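Local coordinates for protein cytochrome c (Rhodothermus marinus, PDB 3CP5) that carries a single covalently attached heme c and probably serves as an electron-transfer protein, at residues Q39-Y44 against H49-R54; D62-R67 against A112-L117. All coordinates share one frame; numbering follows the deposited sequence.

Contact 1 (Q39-Y44 against H49-R54); sequences QLFNTY and HRLDER. With HEC (heme c), chain C.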
loop_
_atom_site.group_PDB
_atom_site.type_symbol
_atom_site.label_atom_id
_atom_site.label_comp_id
_atom_site.label_asym_id
_atom_site.label_seq_id
_atom_site.Cartn_x
_atom_site.Cartn_y
_atom_site.Cartn_z
ATOM N N GLN A 39 -6.860 -10.588 6.048
ATOM C CA GLN A 39 -8.002 -11.081 5.292
ATOM C C GLN A 39 -8.216 -10.212 4.068
ATOM O O GLN A 39 -8.465 -10.725 2.973
ATOM C CB GLN A 39 -9.250 -11.091 6.160
ATOM C CG GLN A 39 -9.149 -12.029 7.350
ATOM C CD GLN A 39 -10.340 -11.822 8.282
ATOM O OE1 GLN A 39 -11.065 -10.818 8.221
ATOM N NE2 GLN A 39 -10.534 -12.807 9.138
ATOM N N LEU A 40 -8.152 -8.914 4.222
ATOM C CA LEU A 40 -8.409 -8.026 3.087
ATOM C C LEU A 40 -7.285 -8.094 2.058
ATOM O O LEU A 40 -7.548 -8.057 0.868
ATOM C CB LEU A 40 -8.490 -6.587 3.621
ATOM C CG LEU A 40 -9.775 -6.207 4.310
ATOM C CD1 LEU A 40 -9.596 -4.912 5.098
ATOM C CD2 LEU A 40 -10.981 -6.143 3.388
ATOM N N PHE A 41 -6.057 -8.340 2.484
ATOM C CA PHE A 41 -4.942 -8.486 1.571
ATOM C C PHE A 41 -5.129 -9.746 0.713
ATOM O O PHE A 41 -4.909 -9.728 -0.489
ATOM C CB PHE A 41 -3.631 -8.517 2.352
ATOM C CG PHE A 41 -2.371 -8.521 1.508
ATOM C CD1 PHE A 41 -1.727 -7.353 1.155
ATOM C CD2 PHE A 41 -1.828 -9.732 1.078
ATOM C CE1 PHE A 41 -0.590 -7.329 0.405
ATOM C CE2 PHE A 41 -0.710 -9.709 0.301
ATOM C CZ PHE A 41 -0.087 -8.539 -0.050
ATOM N N ASN A 42 -5.542 -10.829 1.362
ATOM C CA ASN A 42 -5.860 -12.045 0.623
ATOM C C ASN A 42 -6.909 -11.805 -0.450
ATOM O O ASN A 42 -6.809 -12.278 -1.582
ATOM C CB ASN A 42 -6.340 -13.137 1.597
ATOM C CG ASN A 42 -6.670 -14.374 0.765
ATOM O OD1 ASN A 42 -7.816 -14.604 0.410
ATOM N ND2 ASN A 42 -5.679 -15.161 0.413
ATOM N N THR A 43 -7.938 -11.047 -0.079
ATOM C CA THR A 43 -9.069 -10.782 -0.961
ATOM C C THR A 43 -8.732 -9.874 -2.140
ATOM O O THR A 43 -9.115 -10.100 -3.297
ATOM C CB THR A 43 -10.205 -10.090 -0.125
ATOM O OG1 THR A 43 -10.667 -11.002 0.879
ATOM C CG2 THR A 43 -11.374 -9.704 -0.978
ATOM N N TYR A 44 -7.990 -8.789 -1.867
ATOM C CA TYR A 44 -7.749 -7.724 -2.824
ATOM C C TYR A 44 -6.367 -7.731 -3.473
ATOM O O TYR A 44 -6.233 -7.129 -4.556
ATOM C CB TYR A 44 -7.972 -6.353 -2.190
ATOM C CG TYR A 44 -9.380 -5.903 -1.908
ATOM C CD1 TYR A 44 -10.069 -6.205 -0.752
ATOM C CD2 TYR A 44 -10.072 -5.130 -2.842
ATOM C CE1 TYR A 44 -11.361 -5.778 -0.532
ATOM C CE2 TYR A 44 -11.359 -4.684 -2.621
ATOM C CZ TYR A 44 -12.021 -5.013 -1.459
ATOM O OH TYR A 44 -13.301 -4.576 -1.199
ATOM N N HIS A 49 0.336 -9.679 -5.819
ATOM C CA HIS A 49 1.503 -9.442 -4.998
ATOM C C HIS A 49 1.796 -10.611 -4.068
ATOM O O HIS A 49 0.850 -11.179 -3.514
ATOM C CB HIS A 49 1.308 -8.200 -4.136
ATOM C CG HIS A 49 1.278 -6.849 -4.772
ATOM N ND1 HIS A 49 2.417 -6.157 -5.154
ATOM C CD2 HIS A 49 0.212 -6.029 -5.050
ATOM C CE1 HIS A 49 2.038 -4.965 -5.666
ATOM N NE2 HIS A 49 0.699 -4.877 -5.624
ATOM N N ARG A 50 3.076 -10.893 -3.853
ATOM C CA ARG A 50 3.666 -11.749 -2.835
ATOM C C ARG A 50 4.439 -10.916 -1.827
ATOM O O ARG A 50 4.791 -9.770 -2.143
ATOM C CB ARG A 50 4.577 -12.767 -3.517
ATOM C CG ARG A 50 3.862 -13.648 -4.508
ATOM C CD ARG A 50 3.295 -14.865 -3.857
ATOM N NE ARG A 50 2.596 -15.633 -4.895
ATOM C CZ ARG A 50 1.414 -15.318 -5.405
ATOM N NH1 ARG A 50 0.722 -14.241 -5.027
ATOM N NH2 ARG A 50 0.901 -16.108 -6.347
ATOM N N LEU A 51 4.696 -11.475 -0.643
ATOM C CA LEU A 51 5.451 -10.690 0.317
ATOM C C LEU A 51 6.948 -10.676 0.021
ATOM O O LEU A 51 7.584 -9.634 0.185
ATOM C CB LEU A 51 5.168 -11.260 1.700
ATOM C CG LEU A 51 3.753 -11.099 2.269
ATOM C CD1 LEU A 51 3.672 -11.679 3.672
ATOM C CD2 LEU A 51 3.308 -9.641 2.246
ATOM N N ASP A 52 7.500 -11.836 -0.430
ATOM C CA ASP A 52 8.945 -12.017 -0.509
ATOM C C ASP A 52 9.530 -12.177 -1.900
ATOM O O ASP A 52 10.712 -12.507 -2.039
ATOM C CB ASP A 52 9.351 -13.181 0.397
ATOM C CG ASP A 52 9.005 -12.999 1.851
ATOM O OD1 ASP A 52 9.402 -11.976 2.437
ATOM O OD2 ASP A 52 8.413 -13.895 2.470
ATOM N N GLU A 53 8.715 -11.982 -2.907
ATOM C CA GLU A 53 9.246 -12.004 -4.273
ATOM C C GLU A 53 8.354 -11.221 -5.224
ATOM O O GLU A 53 7.195 -10.915 -4.905
ATOM C CB GLU A 53 9.415 -13.447 -4.748
ATOM C CG GLU A 53 8.107 -14.171 -4.884
ATOM C CD GLU A 53 8.179 -15.618 -5.298
ATOM O OE1 GLU A 53 9.300 -16.172 -5.381
ATOM O OE2 GLU A 53 7.113 -16.257 -5.516
ATOM N N ARG A 54 8.925 -10.873 -6.359
ATOM C CA ARG A 54 8.158 -10.241 -7.416
ATOM C C ARG A 54 7.140 -11.228 -7.956
ATOM O O ARG A 54 7.358 -12.450 -7.970
ATOM C CB ARG A 54 9.047 -9.830 -8.592
ATOM C CG ARG A 54 10.208 -8.989 -8.207
ATOM C CD ARG A 54 10.990 -8.438 -9.392
ATOM N NE ARG A 54 11.395 -7.098 -8.963
ATOM C CZ ARG A 54 12.587 -6.578 -8.789
ATOM N NH1 ARG A 54 13.689 -7.277 -9.023
ATOM N NH2 ARG A 54 12.695 -5.309 -8.378
HETATM FE FE HEC C . -0.375 -3.236 -6.115
HETATM C CHA HEC C . 2.422 -1.466 -6.970
HETATM C CHB HEC C . -0.018 -2.282 -2.863
HETATM C CHC HEC C . -3.372 -4.736 -5.378
HETATM C CHD HEC C . -0.419 -4.655 -9.189
HETATM N NA HEC C . 0.947 -2.129 -5.129
HETATM C C1A HEC C . 2.029 -1.409 -5.640
HETATM C C2A HEC C . 2.609 -0.609 -4.589
HETATM C C3A HEC C . 1.955 -0.857 -3.446
HETATM C C4A HEC C . 0.892 -1.789 -3.797
HETATM C CMA HEC C . 2.221 -0.281 -2.038
HETATM C CAA HEC C . 3.897 0.243 -4.693
HETATM C CBA HEC C . 5.162 -0.528 -4.311
HETATM C CGA HEC C . 6.384 0.351 -4.185
HETATM O O1A HEC C . 7.517 -0.231 -4.118
HETATM O O2A HEC C . 6.236 1.598 -4.095
HETATM N NB HEC C . -1.461 -3.524 -4.461
HETATM C C1B HEC C . -1.065 -3.155 -3.190
HETATM C C2B HEC C . -2.068 -3.574 -2.246
HETATM C C3B HEC C . -3.072 -4.197 -2.928
HETATM C C4B HEC C . -2.678 -4.159 -4.322
HETATM C CMB HEC C . -1.929 -3.335 -0.721
HETATM C CAB HEC C . -4.438 -4.671 -2.391
HETATM C CBB HEC C . -5.200 -3.655 -1.769
HETATM N NC HEC C . -1.673 -4.387 -7.106
HETATM C C1C HEC C . -2.893 -4.898 -6.666
HETATM C C2C HEC C . -3.519 -5.693 -7.703
HETATM C C3C HEC C . -2.706 -5.684 -8.770
HETATM C C4C HEC C . -1.536 -4.928 -8.388
HETATM C CMC HEC C . -4.746 -6.558 -7.441
HETATM C CAC HEC C . -2.777 -6.563 -10.055
HETATM C CBC HEC C . -3.979 -6.381 -10.793
HETATM N ND HEC C . 0.774 -3.066 -7.741
HETATM C C1D HEC C . 0.597 -3.766 -8.929
HETATM C C2D HEC C . 1.665 -3.400 -9.863
HETATM C C3D HEC C . 2.376 -2.434 -9.272
HETATM C C4D HEC C . 1.867 -2.292 -7.923
HETATM C CMD HEC C . 1.732 -4.015 -11.288
HETATM C CAD HEC C . 3.530 -1.582 -9.834
HETATM C CBD HEC C . 2.966 -0.262 -10.414
HETATM C CGD HEC C . 2.036 -0.575 -11.563
HETATM O O1D HEC C . 0.820 -0.237 -11.483
HETATM O O2D HEC C . 2.579 -1.199 -12.552
#
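The heme iron is held from both sides: His49 NE2 binds it at 2.0 Å, and SD of Met100 is the other axial ligand, with the four pyrrole nitrogens around it. His49 stands on its imidazole edge over the porphyrin, CE1 lying 3.1 Å from the heme nitrogen ND and CD2 leaning toward heme NB. At the far end of the ring, His49 ND1 is hydrogen-bonded to the carbonyl O of Pro58, which would help fix the rotation of the imidazole about the iron bond.

With CG anti to the backbone N (chi1 -174°), the Phe41 ring extends from helix 31-44 toward the loop, and its CZ lies 4.3 Å from His49 CB. One branch of Leu51, CD2, meets the ring obliquely beside that CB, 4.2 Å from Phe41 CZ. The heme also meets this ring obliquely, its methyl CMB lying 4.4 Å from Phe41 CE1. The contact is wholly apolar and small, but buried. Tyr44 adds to the heme surround through its CB, 3.9 Å from heme CAB, and through its carbonyl O.

The CXXCH heme-binding motif of c-type cytochromes spans Cys45 to His49: Cys45 and Cys48 are covalently bonded to the heme between the segments, and His49 opens the second of them. Helix 31-44 ends directly ahead of the motif, the loop carrying 49-54 runs on toward helix 63-66, and helix 107-123 packs on helix 31-44 through Leu40, which touches Gln109, Ala112 and Ile113, and on the loop through Tyr116 and Leu51.

Contact 2 (D62-R67 against A112-L117); sequences DVTKRR and AILEYL. With HEC (heme c), chain C.
The guanidinium of Arg67 meets a heme propionate at its edge, with the carboxylate carbon CGA close to the guanidinium plane. Two N-H groups hold the two oxygens: Arg67 NE donates to heme O2A at 2.9 Å and Arg67 NH2 to heme O1A at 3.1 Å, each with an N-H...O angle of 155°. Two bonds to the two oxygens would restrict the carboxylate's rotation. The arginine chain bends at its second torsion (chi2 -66°), turning its end back toward the heme, and a methionine in its place would probably leave the propionate without its charged mate and freer to turn.

On the side facing 112-117, the contact is made by Val63 and Thr64. Val63 splits its branches between two neighbours: CG1 lies 4.0 Å from Leu117 CD1, while CG2, anti to the backbone N, touches the heme methyl CMA at 3.9 Å. The packing forms part of the hydrophobic core round the heme, consistent with the all-helical class I cytochrome c fold, in which the C-terminal helix 107-123 and shorter helices such as 63-66 and 69-77 wrap the heme; Ile113 lines the pocket from the former, its CG2 and CD1 resting on heme CMB and CBB.

Thr64 sends its methyl across the side of the C-terminal helix, CG2 coming 4.0 Å from Leu117 CB and 4.1 Å from Leu114 CD1. A water bridges the backbones beside it, accepting from Thr64 N at 3.0 Å and donating to Leu117 O at 2.8 Å, and so gives a partner to an amide in the first turn of the short helix. Ile72 of helix 69-77 touches both Val63 and Thr64, and Ala121, a turn farther along helix 107-123, also meets Thr64.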
loop_
_atom_site.group_PDB
_atom_site.type_symbol
_atom_site.label_atom_id
_atom_site.label_comp_id
_atom_site.label_asym_id
_atom_site.label_seq_id
_atom_site.Cartn_x
_atom_site.Cartn_y
_atom_site.Cartn_z
ATOM N N ASP A 62 8.539 -5.530 2.734
ATOM C CA ASP A 62 9.240 -4.387 3.316
ATOM C C ASP A 62 8.727 -3.071 2.783
ATOM O O ASP A 62 9.414 -2.052 2.991
ATOM C CB ASP A 62 10.749 -4.554 3.181
ATOM C CG ASP A 62 11.233 -5.602 4.198
ATOM O OD1 ASP A 62 10.712 -5.952 5.284
ATOM O OD2 ASP A 62 12.284 -6.166 3.856
ATOM N N VAL A 63 7.529 -2.991 2.236
ATOM C CA VAL A 63 7.052 -1.693 1.673
ATOM C C VAL A 63 6.938 -0.615 2.730
ATOM O O VAL A 63 7.230 0.552 2.420
ATOM C CB VAL A 63 5.767 -1.880 0.870
ATOM C CG1 VAL A 63 4.531 -2.097 1.719
ATOM C CG2 VAL A 63 5.596 -0.677 -0.050
ATOM N N THR A 64 6.557 -0.937 3.971
ATOM C CA THR A 64 6.510 0.069 5.028
ATOM C C THR A 64 7.898 0.516 5.521
ATOM O O THR A 64 7.969 1.521 6.249
ATOM C CB THR A 64 5.669 -0.367 6.224
ATOM O OG1 THR A 64 6.213 -1.573 6.818
ATOM C CG2 THR A 64 4.226 -0.572 5.780
ATOM N N LYS A 65 8.982 -0.163 5.122
ATOM C CA LYS A 65 10.328 0.246 5.444
ATOM C C LYS A 65 10.911 1.131 4.365
ATOM O O LYS A 65 11.866 1.856 4.571
ATOM C CB LYS A 65 11.271 -0.963 5.640
ATOM C CG LYS A 65 10.848 -1.870 6.778
ATOM C CD LYS A 65 11.845 -2.980 6.930
ATOM C CE LYS A 65 11.547 -3.847 8.131
ATOM N NZ LYS A 65 12.857 -4.294 8.731
ATOM N N ARG A 66 10.353 1.060 3.181
ATOM C CA ARG A 66 10.810 1.752 1.984
ATOM C C ARG A 66 9.993 3.007 1.628
ATOM O O ARG A 66 10.534 3.924 0.971
ATOM C CB ARG A 66 10.842 0.784 0.796
ATOM C CG ARG A 66 11.894 -0.315 1.018
ATOM C CD ARG A 66 11.861 -1.432 -0.009
ATOM N NE ARG A 66 12.757 -2.529 0.400
ATOM C CZ ARG A 66 14.029 -2.626 0.039
ATOM N NH1 ARG A 66 14.646 -1.734 -0.742
ATOM N NH2 ARG A 66 14.769 -3.647 0.455
ATOM N N ARG A 67 8.725 2.994 1.991
ATOM C CA ARG A 67 7.752 4.019 1.673
ATOM C C ARG A 67 7.006 4.486 2.884
ATOM O O ARG A 67 6.818 3.688 3.795
ATOM C CB ARG A 67 6.712 3.453 0.705
ATOM C CG ARG A 67 7.238 2.744 -0.522
ATOM C CD ARG A 67 7.978 3.656 -1.510
ATOM N NE ARG A 67 8.401 2.841 -2.656
ATOM C CZ ARG A 67 9.525 2.836 -3.315
ATOM N NH1 ARG A 67 10.492 3.666 -3.013
ATOM N NH2 ARG A 67 9.664 1.960 -4.299
ATOM N N ALA A 112 -6.583 -0.863 7.474
ATOM C CA ALA A 112 -6.380 -2.226 7.987
ATOM C C ALA A 112 -5.274 -2.950 7.252
ATOM O O ALA A 112 -4.398 -3.585 7.828
ATOM C CB ALA A 112 -7.709 -2.999 7.961
ATOM N N ILE A 113 -5.277 -2.860 5.906
ATOM C CA ILE A 113 -4.228 -3.451 5.099
ATOM C C ILE A 113 -2.888 -2.854 5.464
ATOM O O ILE A 113 -1.881 -3.577 5.599
ATOM C CB ILE A 113 -4.540 -3.366 3.584
ATOM C CG1 ILE A 113 -5.799 -4.162 3.240
ATOM C CG2 ILE A 113 -3.366 -3.814 2.754
ATOM C CD1 ILE A 113 -6.310 -3.963 1.838
ATOM N N LEU A 114 -2.823 -1.533 5.701
ATOM C CA LEU A 114 -1.558 -0.916 6.119
ATOM C C LEU A 114 -1.070 -1.488 7.452
ATOM O O LEU A 114 0.116 -1.791 7.576
ATOM C CB LEU A 114 -1.732 0.598 6.256
ATOM C CG LEU A 114 -0.550 1.405 6.781
ATOM C CD1 LEU A 114 0.628 1.302 5.825
ATOM C CD2 LEU A 114 -0.846 2.830 7.117
ATOM N N GLU A 115 -1.967 -1.749 8.374
ATOM C CA GLU A 115 -1.636 -2.375 9.641
ATOM C C GLU A 115 -1.048 -3.781 9.446
ATOM O O GLU A 115 -0.041 -4.160 10.096
ATOM C CB GLU A 115 -2.821 -2.420 10.606
ATOM C CG GLU A 115 -2.356 -2.509 12.034
ATOM C CD GLU A 115 -1.871 -1.239 12.684
ATOM O OE1 GLU A 115 -1.878 -1.199 13.934
ATOM O OE2 GLU A 115 -1.521 -0.284 11.959
ATOM N N TYR A 116 -1.643 -4.559 8.553
ATOM C CA TYR A 116 -1.097 -5.846 8.172
ATOM C C TYR A 116 0.301 -5.731 7.586
ATOM O O TYR A 116 1.231 -6.480 7.934
ATOM C CB TYR A 116 -2.039 -6.559 7.212
ATOM C CG TYR A 116 -1.463 -7.838 6.621
ATOM C CD1 TYR A 116 -1.191 -8.932 7.414
ATOM C CD2 TYR A 116 -1.199 -7.985 5.281
ATOM C CE1 TYR A 116 -0.676 -10.117 6.876
ATOM C CE2 TYR A 116 -0.692 -9.130 4.732
ATOM C CZ TYR A 116 -0.428 -10.212 5.530
ATOM O OH TYR A 116 0.094 -11.355 5.013
ATOM N N LEU A 117 0.520 -4.778 6.703
ATOM C CA LEU A 117 1.835 -4.526 6.125
ATOM C C LEU A 117 2.881 -4.130 7.164
ATOM O O LEU A 117 4.024 -4.549 7.119
ATOM C CB LEU A 117 1.752 -3.542 4.958
ATOM C CG LEU A 117 0.984 -4.023 3.730
ATOM C CD1 LEU A 117 0.745 -2.869 2.773
ATOM C CD2 LEU A 117 1.724 -5.122 3.003
HETATM FE FE HEC C . -0.375 -3.236 -6.115
HETATM C CHA HEC C . 2.422 -1.466 -6.970
HETATM C CHB HEC C . -0.018 -2.282 -2.863
HETATM C CHC HEC C . -3.372 -4.736 -5.378
HETATM C CHD HEC C . -0.419 -4.655 -9.189
HETATM N NA HEC C . 0.947 -2.129 -5.129
HETATM C C1A HEC C . 2.029 -1.409 -5.640
HETATM C C2A HEC C . 2.609 -0.609 -4.589
HETATM C C3A HEC C . 1.955 -0.857 -3.446
HETATM C C4A HEC C . 0.892 -1.789 -3.797
HETATM C CMA HEC C . 2.221 -0.281 -2.038
HETATM C CAA HEC C . 3.897 0.243 -4.693
HETATM C CBA HEC C . 5.162 -0.528 -4.311
HETATM C CGA HEC C . 6.384 0.351 -4.185
HETATM O O1A HEC C . 7.517 -0.231 -4.118
HETATM O O2A HEC C . 6.236 1.598 -4.095
HETATM N NB HEC C . -1.461 -3.524 -4.461
HETATM C C1B HEC C . -1.065 -3.155 -3.190
HETATM C C2B HEC C . -2.068 -3.574 -2.246
HETATM C C3B HEC C . -3.072 -4.197 -2.928
HETATM C C4B HEC C . -2.678 -4.159 -4.322
HETATM C CMB HEC C . -1.929 -3.335 -0.721
HETATM C CAB HEC C . -4.438 -4.671 -2.391
HETATM C CBB HEC C . -5.200 -3.655 -1.769
HETATM N NC HEC C . -1.673 -4.387 -7.106
HETATM C C1C HEC C . -2.893 -4.898 -6.666
HETATM C C2C HEC C . -3.519 -5.693 -7.703
HETATM C C3C HEC C . -2.706 -5.684 -8.770
HETATM C C4C HEC C . -1.536 -4.928 -8.388
HETATM C CMC HEC C . -4.746 -6.558 -7.441
HETATM C CAC HEC C . -2.777 -6.563 -10.055
HETATM C CBC HEC C . -3.979 -6.381 -10.793
HETATM N ND HEC C . 0.774 -3.066 -7.741
HETATM C C1D HEC C . 0.597 -3.766 -8.929
HETATM C C2D HEC C . 1.665 -3.400 -9.863
HETATM C C3D HEC C . 2.376 -2.434 -9.272
HETATM C C4D HEC C . 1.867 -2.292 -7.923
HETATM C CMD HEC C . 1.732 -4.015 -11.288
HETATM C CAD HEC C . 3.530 -1.582 -9.834
HETATM C CBD HEC C . 2.966 -0.262 -10.414
HETATM C CGD HEC C . 2.036 -0.575 -11.563
HETATM O O1D HEC C . 0.820 -0.237 -11.483
HETATM O O2D HEC C . 2.579 -1.199 -12.552
HETATM O O HOH W 1 5.650 -3.591 4.999
#

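How the contacts relate
Contact 1 and contact 2 are built on the same heme and lie in series along the chain, their centres 11 Å apart. They join directly where helix 31-44 packs on helix 107-123: Leu40 CB lies 3.6 Å from Ile113 CG1, and Phe41 CG sits 3.7 Å from Tyr116 CE2, the two rings inclined at about 50°. Tyr116 also reaches the loop of contact 1, its OH coming 3.8 Å from Leu51 CD1. Contact 1 supplies an axial ligand of the iron, contact 2 holds a propionate at the porphyrin's rim. The heme methyl CMB is common ground, met by Phe41 from contact 1 and by Ile113 from contact 2.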